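Local coordinates for uncharacterized protein (PDB 4IRT) that is of unknown function but has BNR repeats and is a putative neuraminidase, probably of beta-propeller fold, at residues L6-K11 against P400-V405; S17-V22 against F383-R388; R335-S340 against D359-A364; L46-R51 against H61-Q66. All blocks are in the same frame, centred on the assembly; numbering follows the deposited sequence. Where two conformers were deposited one is given.

Overall arrangement
The four contacts join strands and loops of what is probably a beta propeller. Contact 1 pairs the N-terminal strand with one near the C-terminus, and contact 2, its centre 11 Å away, sets the loop at 17-22 against the end of strand 381-385 in the same sheet, nearer the centre of the molecule; Tyr404 N and Val384 O, 2.8 Å apart, connect the two. Contact 3 follows, its centre 11 Å from that of contact 2, through His386 ND1 and Ser361 O at 2.8 Å; its Phe360 also packs on Leu6 and Tyr404 of contact 1. Contact 4 sits in the next sheet: Arg51 brushes Val7 and Val405 of contact 1, while about 15 Å separates its nearest atoms from contact 3.

Contact 1. Residues L6-K11 against P400-V405; sequences LVEVGK and PQMIYV
The ring of Tyr404 has Leu6 on one face, where CD1 lies near the rim, and CG of Met402, two residues earlier on the same strand, on the opposite face. Glu8 runs alongside the ring and points the same way, its CG 3.7 Å from Tyr404 CE2. Carboxylate and ring planes are turned 54° apart, and a water links Glu8 OE2 with Tyr404 OH. Met402, a selenomethionine, crosses Glu8 at about a right angle: CG stands anti to the backbone N (chi1 178°), then the chain bends, so that SE comes to 3.6 Å from Gly10 N and CE to 3.7 Å from Glu8 CD. This is consistent with the way a beta propeller is closed, the N-terminal strand 5-12 being added antiparallel to strand 401-407, so that both ends of the chain build one sheet. The pairing contains a classic beta bulge, Val9 and Gly10 both facing Ile403. Val9 N donates to Ile403 O at 2.8 Å, and Ile403 N returns a bond to Gly10 O at 2.9 Å. Val9 CG2 meets Val405 CG2 at 4.1 Å, while Val9 and Ile403 pack on Tyr39 of strand 34-40. Lys11 starts beside Pro400, its CD 3.7 Å from Pro400 O, and its extended chain then carries NZ away; two waters connect NZ back to that oxygen, one weakly on the lysine side.

Contact 2. Residues S17-V22 against F383-R388; sequences SVNTTV and FVQHTR
Gln385 reaches from strand 381-385 across to a tight turn at Asn19 and Thr20. Its CB rests 3.8 Å from Thr20 CG2. Chi1 of -175° sends CG away from the backbone N, and the chain stays extended, carrying CD and its two polar atoms to Asn19. There OE1 lies 3.2 Å from Asn19 CB and takes a weak hydrogen bond from Asn19 ND2 at 3.4 Å. The two amide planes are only 26° apart. NE2, the other branch, donates to Gln401 O in the adjoining strand, so both polar atoms of the amide have a partner, OE1 only a weak one. The oxygen of Asn19 is used too: OD1 accepts from Tyr40 N. Beyond the glutamine, Thr20 and Thr387 meet tip to tip, their OG1 atoms 2.8 Å apart in a hydrogen bond of undecided direction. Thr20 N donates to Ser17 O at 2.8 Å, as expected in the type I beta turn of Ser17 to Thr20. Phe383 brings its CE1 to 3.4 Å from Asn19 O, a carbonyl that also accepts from Arg24 NH1, and Arg24 makes a cation-pi contact with the same ring. Largely buried, the arrangement is consistent with the connection between successive sheets of a beta propeller: after strand 5-12, an outermost strand of one sheet, the chain turns in against strand 381-385 at the other edge and goes on to strand 28-31 of the next sheet.

Contact 3. Residues R335-S340 against D359-A364; sequences RGSRVS and DFSVDA
Val362 N donates to Ser337 O at 2.8 Å, a nearly straight backbone bond (166° at the hydrogen). Ser361 CA adds a C-H...O contact to the same oxygen. Arg338 is modelled in two conformers, so its contacts are less certain; in one it runs extended from CG to NE. A chi4 of 96° then turns its guanidinium, whose NE gives a weak bond to Asp359 O at 3.3 Å, the acceptor lying at the group's edge, near its plane. NH1 donates to Arg335 O at 2.8 Å, although it approaches from above that carbonyl plane. Ser361 OG, placed anti to the backbone N of Ser361 (chi1 168°), accepts from Asp363 N at 3.0 Å, an ST turn. A water touches Ser337 OG and reaches Asp363 O only weakly.

Packing is lighter. Val339 CG2 meets Val362 CG2 at 3.9 Å, and both valines rest on Val384 of strand 381-385. Val362 CG2 also lies 3.3 Å from Ser337 O, while Ser361 CB stands equally close to Gly336 O. Together these fasten the loop between strands 325-330 and 340-344 to the segment leading from strand 353-356 toward helix 371-377.

As for charge, Arg338 NE and Asp359 OD1 are in this copy 6.4 Å apart, with no salt bridge. In this conformer the arginine links two main-chain carbonyl oxygens, the bond to Asp359 O being weak. The joint is mostly neutral backbone hydrogen bonding, so it probably depends little on charge.

Contact 4. Residues L46-R51 against H61-Q66; sequences LVLGKR and HRTQYQ
Thr63 grips the carbonyl of Leu46 twice, with OG1 donating to Leu46 O at 2.7 Å and the backbone N at 3.0 Å. The pair belongs to a beta hairpin, strands 45-52 and 59-63, at the outer edge of a four-stranded antiparallel propeller sheet. A chi1 of 72° tucks OG1 of Thr63 between its own N and carbonyl carbon, facing Leu46, whose CB lies 3.4 Å from that OG1. The methyl CG2 of Thr63 meets Leu48 CG at 3.9 Å. Leu48 and His61 form the hydrogen-bonded pair of the hairpin, each nitrogen donating to the other's carbonyl oxygen; Val47 and Arg62 are the non-hydrogen-bonded pair beside it, on the opposite face.

The chain after the threonine also helps to set its position. OG1 accepts from Tyr65 N at 3.2 Å, closing an ST turn where the chain rounds a corner at Gln64, and Leu46 N donates to Tyr65 O at 2.9 Å. The hairpin thus holds on to the chain past the corner. Farther out, Leu46 and Leu48 pack on Ile76 and Met78 of strand 76-80, while Arg62 has a cation-pi partner in Tyr45. Tyr65 OH is hydrogen-bonded to Gly111 O, and its ring carries Gln64 CG over the centre of one face, 3.4 Å above the plane.

Contact 1. Residues L6-K11 against P400-V405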
loop_
_atom_site.group_PDB
_atom_site.type_symbol
_atom_site.label_atom_id
_atom_site.label_comp_id
_atom_site.label_asym_id
_atom_site.label_seq_id
_atom_site.Cartn_x
_atom_site.Cartn_y
_atom_site.Cartn_z
ATOM N N LEU A 6 -9.903 -1.951 19.811
ATOM C CA LEU A 6 -9.618 -0.675 19.186
ATOM C C LEU A 6 -8.900 0.239 20.166
ATOM O O LEU A 6 -9.349 0.434 21.298
ATOM C CB LEU A 6 -10.919 -0.001 18.767
ATOM C CG LEU A 6 -11.730 -0.554 17.595
ATOM C CD1 LEU A 6 -13.108 0.124 17.619
ATOM C CD2 LEU A 6 -11.031 -0.332 16.285
ATOM N N VAL A 7 -7.769 0.778 19.724
ATOM C CA VAL A 7 -6.966 1.666 20.517
ATOM C C VAL A 7 -7.116 3.081 19.946
ATOM O O VAL A 7 -6.750 3.349 18.786
ATOM C CB VAL A 7 -5.499 1.253 20.472
ATOM C CG1 VAL A 7 -4.692 2.236 21.294
ATOM C CG2 VAL A 7 -5.346 -0.176 20.976
ATOM N N GLU A 8 -7.700 3.976 20.721
ATOM C CA GLU A 8 -7.852 5.344 20.246
ATOM C C GLU A 8 -6.493 6.009 20.039
ATOM O O GLU A 8 -5.565 5.841 20.864
ATOM C CB GLU A 8 -8.667 6.163 21.218
ATOM C CG GLU A 8 -10.140 5.843 21.244
ATOM C CD GLU A 8 -10.936 6.821 22.102
ATOM O OE1 GLU A 8 -10.323 7.592 22.849
ATOM O OE2 GLU A 8 -12.174 6.811 22.020
ATOM N N VAL A 9 -6.386 6.759 18.937
ATOM C CA VAL A 9 -5.239 7.597 18.679
ATOM C C VAL A 9 -5.625 9.072 18.831
ATOM O O VAL A 9 -5.255 9.748 19.819
ATOM C CB VAL A 9 -4.656 7.347 17.271
ATOM C CG1 VAL A 9 -3.454 8.246 17.051
ATOM C CG2 VAL A 9 -4.302 5.892 17.075
ATOM N N GLY A 10 -6.411 9.559 17.881
ATOM C CA GLY A 10 -6.880 10.936 17.891
ATOM C C GLY A 10 -7.770 11.211 16.689
ATOM O O GLY A 10 -7.765 10.470 15.738
ATOM N N LYS A 11 -8.527 12.295 16.735
ATOM C CA LYS A 11 -9.405 12.630 15.634
ATOM C C LYS A 11 -8.587 13.155 14.464
ATOM O O LYS A 11 -7.583 13.858 14.657
ATOM C CB LYS A 11 -10.441 13.642 16.079
ATOM C CG LYS A 11 -11.417 13.032 17.066
ATOM C CD LYS A 11 -12.530 13.973 17.470
ATOM C CE LYS A 11 -13.576 13.219 18.299
ATOM N NZ LYS A 11 -14.755 14.056 18.709
ATOM N N PRO A 400 -14.173 15.745 12.197
ATOM C CA PRO A 400 -13.130 14.759 12.124
ATOM C C PRO A 400 -13.517 13.536 13.000
ATOM O O PRO A 400 -14.046 13.707 14.105
ATOM C CB PRO A 400 -11.894 15.513 12.659
ATOM C CG PRO A 400 -12.474 16.547 13.582
ATOM C CD PRO A 400 -13.748 16.974 12.900
ATOM N N GLN A 401 -13.294 12.340 12.466
ATOM C CA GLN A 401 -13.614 11.075 13.131
ATOM C C GLN A 401 -12.361 10.460 13.783
ATOM O O GLN A 401 -11.195 10.673 13.346
ATOM C CB GLN A 401 -14.264 10.077 12.135
ATOM C CG GLN A 401 -15.505 10.625 11.415
ATOM C CD GLN A 401 -16.662 10.941 12.365
ATOM O OE1 GLN A 401 -17.113 12.122 12.518
ATOM N NE2 GLN A 401 -17.105 9.933 13.057
HETATM N N MSE A 402 -12.591 9.687 14.832
HETATM C CA MSE A 402 -11.481 9.096 15.598
HETATM C C MSE A 402 -10.693 8.148 14.752
HETATM O O MSE A 402 -11.261 7.341 14.037
HETATM C CB MSE A 402 -12.090 8.356 16.782
HETATM C CG MSE A 402 -11.089 7.642 17.660
HETATM SE SE MSE A 402 -9.848 8.851 18.514
HETATM C CE MSE A 402 -11.140 9.701 19.717
ATOM N N ILE A 403 -9.367 8.257 14.838
ATOM C CA ILE A 403 -8.439 7.267 14.271
ATOM C C ILE A 403 -8.122 6.259 15.373
ATOM O O ILE A 403 -7.895 6.627 16.553
ATOM C CB ILE A 403 -7.152 7.913 13.768
ATOM C CG1 ILE A 403 -7.460 8.815 12.557
ATOM C CG2 ILE A 403 -6.131 6.870 13.377
ATOM C CD1 ILE A 403 -6.367 9.842 12.307
ATOM N N TYR A 404 -8.180 4.992 15.001
ATOM C CA TYR A 404 -7.805 3.892 15.905
ATOM C C TYR A 404 -6.706 3.046 15.326
ATOM O O TYR A 404 -6.566 2.941 14.089
ATOM C CB TYR A 404 -8.972 2.941 16.086
ATOM C CG TYR A 404 -10.266 3.570 16.535
ATOM C CD1 TYR A 404 -11.178 4.060 15.614
ATOM C CD2 TYR A 404 -10.594 3.634 17.882
ATOM C CE1 TYR A 404 -12.378 4.631 16.035
ATOM C CE2 TYR A 404 -11.789 4.184 18.319
ATOM C CZ TYR A 404 -12.681 4.672 17.384
ATOM O OH TYR A 404 -13.852 5.232 17.815
ATOM N N VAL A 405 -5.964 2.368 16.197
ATOM C CA VAL A 405 -5.275 1.174 15.752
ATOM C C VAL A 405 -6.137 -0.015 16.174
ATOM O O VAL A 405 -6.439 -0.197 17.372
ATOM C CB VAL A 405 -3.848 1.084 16.323
ATOM C CG1 VAL A 405 -3.223 -0.254 15.962
ATOM C CG2 VAL A 405 -3.011 2.241 15.820
HETATM O O HOH W 1 -13.982 6.917 19.827
HETATM O O HOH W 2 -15.008 15.991 16.219
HETATM O O HOH W 3 -15.772 12.726 15.895
#

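Contact 2. Residues S17-V22 against F383-R388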
loop_
_atom_site.group_PDB
_atom_site.type_symbol
_atom_site.label_atom_id
_atom_site.label_comp_id
_atom_site.label_asym_id
_atom_site.label_seq_id
_atom_site.Cartn_x
_atom_site.Cartn_y
_atom_site.Cartn_z
ATOM N N SER A 17 -10.928 10.681 1.866
ATOM C CA SER A 17 -10.263 9.439 2.290
ATOM C C SER A 17 -8.735 9.538 2.333
ATOM O O SER A 17 -8.069 8.524 2.382
ATOM C CB SER A 17 -10.644 8.289 1.342
ATOM O OG SER A 17 -10.384 8.632 -0.007
ATOM N N VAL A 18 -8.188 10.756 2.342
ATOM C CA VAL A 18 -6.747 10.958 2.296
ATOM C C VAL A 18 -5.966 10.194 3.374
ATOM O O VAL A 18 -4.844 9.692 3.122
ATOM C CB VAL A 18 -6.380 12.475 2.247
ATOM C CG1 VAL A 18 -6.615 13.155 3.581
ATOM C CG2 VAL A 18 -4.937 12.651 1.774
ATOM N N ASN A 19 -6.558 10.041 4.558
ATOM C CA ASN A 19 -5.873 9.316 5.629
ATOM C C ASN A 19 -5.992 7.813 5.509
ATOM O O ASN A 19 -5.284 7.100 6.215
ATOM C CB ASN A 19 -6.427 9.718 6.993
ATOM C CG ASN A 19 -5.908 11.046 7.492
ATOM O OD1 ASN A 19 -4.819 11.508 7.137
ATOM N ND2 ASN A 19 -6.678 11.657 8.364
ATOM N N THR A 20 -6.879 7.328 4.625
ATOM C CA THR A 20 -7.292 5.924 4.621
ATOM C C THR A 20 -7.303 5.319 3.185
ATOM O O THR A 20 -8.310 4.785 2.731
ATOM C CB THR A 20 -8.694 5.788 5.249
ATOM O OG1 THR A 20 -9.637 6.600 4.505
ATOM C CG2 THR A 20 -8.694 6.230 6.706
ATOM N N THR A 21 -6.208 5.444 2.442
ATOM C CA THR A 21 -6.116 4.769 1.157
ATOM C C THR A 21 -5.243 3.528 1.310
ATOM O O THR A 21 -4.443 3.400 2.254
ATOM C CB THR A 21 -5.536 5.644 0.032
ATOM O OG1 THR A 21 -4.101 5.658 0.127
ATOM C CG2 THR A 21 -6.125 7.073 0.065
ATOM N N VAL A 22 -5.431 2.591 0.387
ATOM C CA VAL A 22 -4.734 1.310 0.411
ATOM C C VAL A 22 -3.236 1.508 0.158
ATOM O O VAL A 22 -2.434 0.654 0.541
ATOM C CB VAL A 22 -5.364 0.339 -0.631
ATOM C CG1 VAL A 22 -4.959 0.729 -2.051
ATOM C CG2 VAL A 22 -4.984 -1.092 -0.355
ATOM N N PHE A 383 -4.747 0.534 10.644
ATOM C CA PHE A 383 -5.139 1.941 10.703
ATOM C C PHE A 383 -6.621 2.027 10.341
ATOM O O PHE A 383 -7.012 1.755 9.201
ATOM C CB PHE A 383 -4.295 2.770 9.710
ATOM C CG PHE A 383 -4.501 4.287 9.806
ATOM C CD1 PHE A 383 -5.695 4.886 9.384
ATOM C CD2 PHE A 383 -3.506 5.117 10.309
ATOM C CE1 PHE A 383 -5.894 6.280 9.473
ATOM C CE2 PHE A 383 -3.691 6.493 10.382
ATOM C CZ PHE A 383 -4.891 7.093 9.979
ATOM N N VAL A 384 -7.448 2.426 11.293
ATOM C CA VAL A 384 -8.905 2.424 11.106
ATOM C C VAL A 384 -9.464 3.818 11.430
ATOM O O VAL A 384 -9.242 4.341 12.504
ATOM C CB VAL A 384 -9.554 1.359 11.992
ATOM C CG1 VAL A 384 -11.074 1.448 11.948
ATOM C CG2 VAL A 384 -9.116 -0.024 11.525
ATOM N N GLN A 385 -10.222 4.374 10.493
ATOM C CA GLN A 385 -10.857 5.684 10.642
ATOM C C GLN A 385 -11.996 5.758 9.630
ATOM O O GLN A 385 -11.818 5.405 8.470
ATOM C CB GLN A 385 -9.875 6.807 10.316
ATOM C CG GLN A 385 -10.449 8.167 10.566
ATOM C CD GLN A 385 -9.673 9.292 9.965
ATOM O OE1 GLN A 385 -8.809 9.103 9.113
ATOM N NE2 GLN A 385 -9.986 10.497 10.410
ATOM N N HIS A 386 -13.155 6.200 10.094
ATOM C CA HIS A 386 -14.270 6.512 9.190
ATOM C C HIS A 386 -13.913 7.753 8.363
ATOM O O HIS A 386 -13.602 8.792 8.932
ATOM C CB HIS A 386 -15.497 6.828 10.030
ATOM C CG HIS A 386 -16.685 7.214 9.215
ATOM N ND1 HIS A 386 -17.721 6.346 8.961
ATOM C CD2 HIS A 386 -16.988 8.367 8.578
ATOM C CE1 HIS A 386 -18.632 6.964 8.219
ATOM N NE2 HIS A 386 -18.216 8.198 7.987
ATOM N N THR A 387 -14.013 7.652 7.042
ATOM C CA THR A 387 -13.837 8.789 6.169
ATOM C C THR A 387 -14.888 8.742 5.048
ATOM O O THR A 387 -15.437 7.689 4.752
ATOM C CB THR A 387 -12.421 8.827 5.511
ATOM O OG1 THR A 387 -12.220 7.632 4.744
ATOM C CG2 THR A 387 -11.334 8.927 6.524
ATOM N N ARG A 388 -15.101 9.894 4.418
ATOM C CA ARG A 388 -16.063 10.040 3.328
ATOM C C ARG A 388 -15.313 10.284 2.016
ATOM O O ARG A 388 -14.181 10.752 2.027
ATOM C CB ARG A 388 -17.037 11.202 3.623
ATOM C CG ARG A 388 -18.222 11.264 2.664
ATOM C CD ARG A 388 -19.421 12.055 3.177
ATOM N NE ARG A 388 -19.917 11.567 4.471
ATOM C CZ ARG A 388 -20.950 12.085 5.118
ATOM N NH1 ARG A 388 -21.620 13.107 4.587
ATOM N NH2 ARG A 388 -21.309 11.597 6.304
#

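Contact 3. Residues R335-S340 against D359-A364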
loop_
_atom_site.group_PDB
_atom_site.type_symbol
_atom_site.label_atom_id
_atom_site.label_comp_id
_atom_site.label_asym_id
_atom_site.label_seq_id
_atom_site.Cartn_x
_atom_site.Cartn_y
_atom_site.Cartn_z
ATOM N N ARG A 335 -21.746 -5.325 3.414
ATOM C CA ARG A 335 -21.612 -5.613 4.836
ATOM C C ARG A 335 -21.708 -4.342 5.675
ATOM O O ARG A 335 -21.179 -4.282 6.773
ATOM C CB ARG A 335 -20.283 -6.312 5.101
ATOM C CG ARG A 335 -20.141 -7.627 4.327
ATOM C CD ARG A 335 -18.957 -8.482 4.811
ATOM N NE ARG A 335 -19.150 -8.959 6.169
ATOM C CZ ARG A 335 -19.759 -10.083 6.512
ATOM N NH1 ARG A 335 -20.276 -10.892 5.590
ATOM N NH2 ARG A 335 -19.884 -10.394 7.787
ATOM N N GLY A 336 -22.333 -3.305 5.148
ATOM C CA GLY A 336 -22.458 -2.058 5.902
ATOM C C GLY A 336 -21.192 -1.222 5.995
ATOM O O GLY A 336 -21.083 -0.365 6.867
ATOM N N SER A 337 -20.240 -1.464 5.085
ATOM C CA SER A 337 -18.971 -0.719 5.051
ATOM C C SER A 337 -18.214 -0.790 6.369
ATOM O O SER A 337 -17.514 0.149 6.768
ATOM C CB SER A 337 -19.191 0.725 4.558
ATOM O OG SER A 337 -19.967 0.711 3.364
ATOM N N ARG A 338 -18.326 -1.935 7.045
ATOM C CA ARG A 338 -17.513 -2.200 8.224
ATOM C C ARG A 338 -16.096 -2.575 7.782
ATOM O O ARG A 338 -15.840 -2.790 6.592
ATOM C CB ARG A 338 -18.177 -3.310 9.048
ATOM C CG ARG A 338 -19.538 -2.859 9.598
ATOM C CD ARG A 338 -20.335 -3.992 10.220
ATOM N NE ARG A 338 -21.569 -3.506 10.837
ATOM C CZ ARG A 338 -22.759 -3.515 10.240
ATOM N NH1 ARG A 338 -22.896 -3.975 9.001
ATOM N NH2 ARG A 338 -23.814 -3.053 10.886
ATOM N N VAL A 339 -15.161 -2.619 8.723
ATOM C CA VAL A 339 -13.881 -3.256 8.447
ATOM C C VAL A 339 -14.208 -4.733 8.471
ATOM O O VAL A 339 -14.812 -5.207 9.433
ATOM C CB VAL A 339 -12.822 -2.950 9.509
ATOM C CG1 VAL A 339 -11.558 -3.725 9.217
ATOM C CG2 VAL A 339 -12.548 -1.463 9.532
ATOM N N SER A 340 -13.857 -5.457 7.416
ATOM C CA SER A 340 -14.159 -6.883 7.359
ATOM C C SER A 340 -12.908 -7.686 7.103
ATOM O O SER A 340 -11.903 -7.137 6.613
ATOM C CB SER A 340 -15.219 -7.161 6.301
ATOM O OG SER A 340 -16.464 -6.503 6.576
ATOM N N ASP A 359 -18.062 -2.862 14.382
ATOM C CA ASP A 359 -19.518 -2.927 14.360
ATOM C C ASP A 359 -20.102 -1.683 13.699
ATOM O O ASP A 359 -21.311 -1.588 13.532
ATOM C CB ASP A 359 -20.096 -3.159 15.770
ATOM C CG ASP A 359 -19.837 -2.006 16.735
ATOM O OD1 ASP A 359 -19.539 -0.878 16.296
ATOM O OD2 ASP A 359 -19.956 -2.240 17.960
ATOM N N PHE A 360 -19.234 -0.746 13.334
ATOM C CA PHE A 360 -19.625 0.523 12.698
ATOM C C PHE A 360 -19.043 0.661 11.292
ATOM O O PHE A 360 -18.010 0.078 10.974
ATOM C CB PHE A 360 -19.194 1.753 13.556
ATOM C CG PHE A 360 -17.727 1.810 13.856
ATOM C CD1 PHE A 360 -16.835 2.418 12.997
ATOM C CD2 PHE A 360 -17.225 1.218 15.025
ATOM C CE1 PHE A 360 -15.474 2.470 13.281
ATOM C CE2 PHE A 360 -15.860 1.258 15.320
ATOM C CZ PHE A 360 -14.980 1.887 14.436
ATOM N N SER A 361 -19.704 1.477 10.481
ATOM C CA SER A 361 -19.255 1.797 9.115
ATOM C C SER A 361 -18.071 2.728 9.136
ATOM O O SER A 361 -18.063 3.710 9.877
ATOM C CB SER A 361 -20.370 2.505 8.342
ATOM O OG SER A 361 -19.872 3.063 7.152
ATOM N N VAL A 362 -17.088 2.436 8.312
ATOM C CA VAL A 362 -15.955 3.325 8.067
ATOM C C VAL A 362 -16.017 3.946 6.671
ATOM O O VAL A 362 -15.059 4.587 6.229
ATOM C CB VAL A 362 -14.600 2.607 8.286
ATOM C CG1 VAL A 362 -14.325 2.426 9.768
ATOM C CG2 VAL A 362 -14.541 1.258 7.553
ATOM N N ASP A 363 -17.164 3.746 6.005
ATOM C CA ASP A 363 -17.505 4.305 4.700
ATOM C C ASP A 363 -16.402 4.171 3.625
ATOM O O ASP A 363 -16.192 3.079 3.109
ATOM C CB ASP A 363 -18.001 5.744 4.862
ATOM C CG ASP A 363 -18.613 6.312 3.588
ATOM O OD1 ASP A 363 -19.078 5.552 2.719
ATOM O OD2 ASP A 363 -18.657 7.524 3.455
ATOM N N ALA A 364 -15.682 5.251 3.324
ATOM C CA ALA A 364 -14.700 5.250 2.200
ATOM C C ALA A 364 -13.327 4.694 2.558
ATOM O O ALA A 364 -12.431 4.636 1.708
ATOM C CB ALA A 364 -14.553 6.656 1.664
HETATM O O HOH W 4 -18.542 1.419 1.218
#

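Contact 4. Residues L46-R51 against H61-Q66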
loop_
_atom_site.group_PDB
_atom_site.type_symbol
_atom_site.label_atom_id
_atom_site.label_comp_id
_atom_site.label_asym_id
_atom_site.label_seq_id
_atom_site.Cartn_x
_atom_site.Cartn_y
_atom_site.Cartn_z
ATOM N N LEU A 46 -0.021 17.689 9.161
ATOM C CA LEU A 46 0.557 16.376 9.305
ATOM C C LEU A 46 0.862 16.195 10.770
ATOM O O LEU A 46 1.611 16.998 11.340
ATOM C CB LEU A 46 1.870 16.314 8.506
ATOM C CG LEU A 46 2.854 15.200 8.828
ATOM C CD1 LEU A 46 2.222 13.855 8.554
ATOM C CD2 LEU A 46 4.107 15.353 7.999
ATOM N N VAL A 47 0.286 15.156 11.361
ATOM C CA VAL A 47 0.532 14.771 12.725
ATOM C C VAL A 47 1.343 13.470 12.701
ATOM O O VAL A 47 1.038 12.552 11.925
ATOM C CB VAL A 47 -0.807 14.519 13.448
ATOM C CG1 VAL A 47 -0.590 13.971 14.846
ATOM C CG2 VAL A 47 -1.619 15.805 13.493
ATOM N N LEU A 48 2.364 13.382 13.559
ATOM C CA LEU A 48 3.097 12.129 13.796
ATOM C C LEU A 48 2.882 11.716 15.250
ATOM O O LEU A 48 2.830 12.568 16.143
ATOM C CB LEU A 48 4.590 12.309 13.520
ATOM C CG LEU A 48 5.025 12.755 12.133
ATOM C CD1 LEU A 48 6.529 12.803 12.060
ATOM C CD2 LEU A 48 4.487 11.835 11.043
ATOM N N GLY A 49 2.718 10.420 15.481
ATOM C CA GLY A 49 2.535 9.898 16.805
ATOM C C GLY A 49 3.301 8.618 17.049
ATOM O O GLY A 49 3.695 7.936 16.123
ATOM N N LYS A 50 3.500 8.303 18.326
ATOM C CA LYS A 50 4.118 7.058 18.699
ATOM C C LYS A 50 3.630 6.594 20.063
ATOM O O LYS A 50 3.209 7.408 20.900
ATOM C CB LYS A 50 5.644 7.177 18.704
ATOM C CG LYS A 50 6.206 7.991 19.854
ATOM C CD LYS A 50 7.687 8.321 19.679
ATOM C CE LYS A 50 8.560 7.087 19.846
ATOM N NZ LYS A 50 10.017 7.377 20.029
ATOM N N ARG A 51 3.713 5.277 20.268
ATOM C CA ARG A 51 3.457 4.665 21.538
ATOM C C ARG A 51 4.370 3.461 21.731
ATOM O O ARG A 51 4.911 2.881 20.763
ATOM C CB ARG A 51 2.004 4.191 21.640
ATOM C CG ARG A 51 1.598 3.149 20.607
ATOM C CD ARG A 51 0.438 2.276 21.058
ATOM N NE ARG A 51 -0.000 1.351 19.999
ATOM C CZ ARG A 51 -0.830 0.319 20.188
ATOM N NH1 ARG A 51 -1.317 0.054 21.403
ATOM N NH2 ARG A 51 -1.215 -0.437 19.165
ATOM N N HIS A 61 2.289 14.674 17.916
ATOM C CA HIS A 61 3.016 15.923 17.605
ATOM C C HIS A 61 2.466 16.480 16.307
ATOM O O HIS A 61 2.559 15.826 15.264
ATOM C CB HIS A 61 4.521 15.675 17.471
ATOM C CG HIS A 61 5.283 16.856 16.960
ATOM N ND1 HIS A 61 5.430 18.024 17.688
ATOM C CD2 HIS A 61 5.928 17.062 15.791
ATOM C CE1 HIS A 61 6.166 18.878 16.995
ATOM N NE2 HIS A 61 6.441 18.338 15.828
ATOM N N ARG A 62 1.846 17.657 16.385
ATOM C CA ARG A 62 1.463 18.382 15.166
ATOM C C ARG A 62 2.725 19.014 14.566
ATOM O O ARG A 62 3.381 19.841 15.212
ATOM C CB ARG A 62 0.431 19.469 15.457
ATOM C CG ARG A 62 -0.192 19.996 14.168
ATOM C CD ARG A 62 -1.191 21.104 14.397
ATOM N NE ARG A 62 -0.518 22.371 14.564
ATOM C CZ ARG A 62 -1.119 23.561 14.580
ATOM N NH1 ARG A 62 -2.442 23.658 14.413
ATOM N NH2 ARG A 62 -0.376 24.668 14.740
ATOM N N THR A 63 3.089 18.589 13.363
ATOM C CA THR A 63 4.288 19.087 12.710
ATOM C C THR A 63 4.023 20.484 12.135
ATOM O O THR A 63 2.914 21.026 12.242
ATOM C CB THR A 63 4.755 18.159 11.570
ATOM O OG1 THR A 63 3.845 18.266 10.451
ATOM C CG2 THR A 63 4.815 16.689 12.027
ATOM N N GLN A 64 5.044 21.013 11.485
ATOM C CA GLN A 64 5.001 22.333 10.897
ATOM C C GLN A 64 4.402 22.288 9.490
ATOM O O GLN A 64 4.306 23.326 8.832
ATOM C CB GLN A 64 6.421 22.918 10.842
ATOM C CG GLN A 64 7.398 22.159 9.919
ATOM C CD GLN A 64 8.248 21.151 10.661
ATOM O OE1 GLN A 64 7.718 20.343 11.430
ATOM N NE2 GLN A 64 9.561 21.154 10.405
ATOM N N TYR A 65 4.015 21.098 9.029
ATOM C CA TYR A 65 3.562 20.908 7.658
ATOM C C TYR A 65 2.071 20.642 7.543
ATOM O O TYR A 65 1.464 20.032 8.413
ATOM C CB TYR A 65 4.324 19.750 7.011
ATOM C CG TYR A 65 5.816 20.007 7.002
ATOM C CD1 TYR A 65 6.345 21.108 6.319
ATOM C CD2 TYR A 65 6.695 19.175 7.681
ATOM C CE1 TYR A 65 7.708 21.363 6.305
ATOM C CE2 TYR A 65 8.065 19.421 7.664
ATOM C CZ TYR A 65 8.558 20.516 6.982
ATOM O OH TYR A 65 9.911 20.798 6.959
ATOM N N GLN A 66 1.520 21.135 6.440
ATOM C CA GLN A 66 0.151 20.891 6.046
ATOM C C GLN A 66 0.110 20.157 4.734
ATOM O O GLN A 66 1.068 20.206 3.965
ATOM C CB GLN A 66 -0.583 22.198 5.869
ATOM C CG GLN A 66 -0.930 22.877 7.161
ATOM C CD GLN A 66 -1.621 24.197 6.911
ATOM O OE1 GLN A 66 -0.987 25.126 6.508
ATOM N NE2 GLN A 66 -2.926 24.274 7.174
#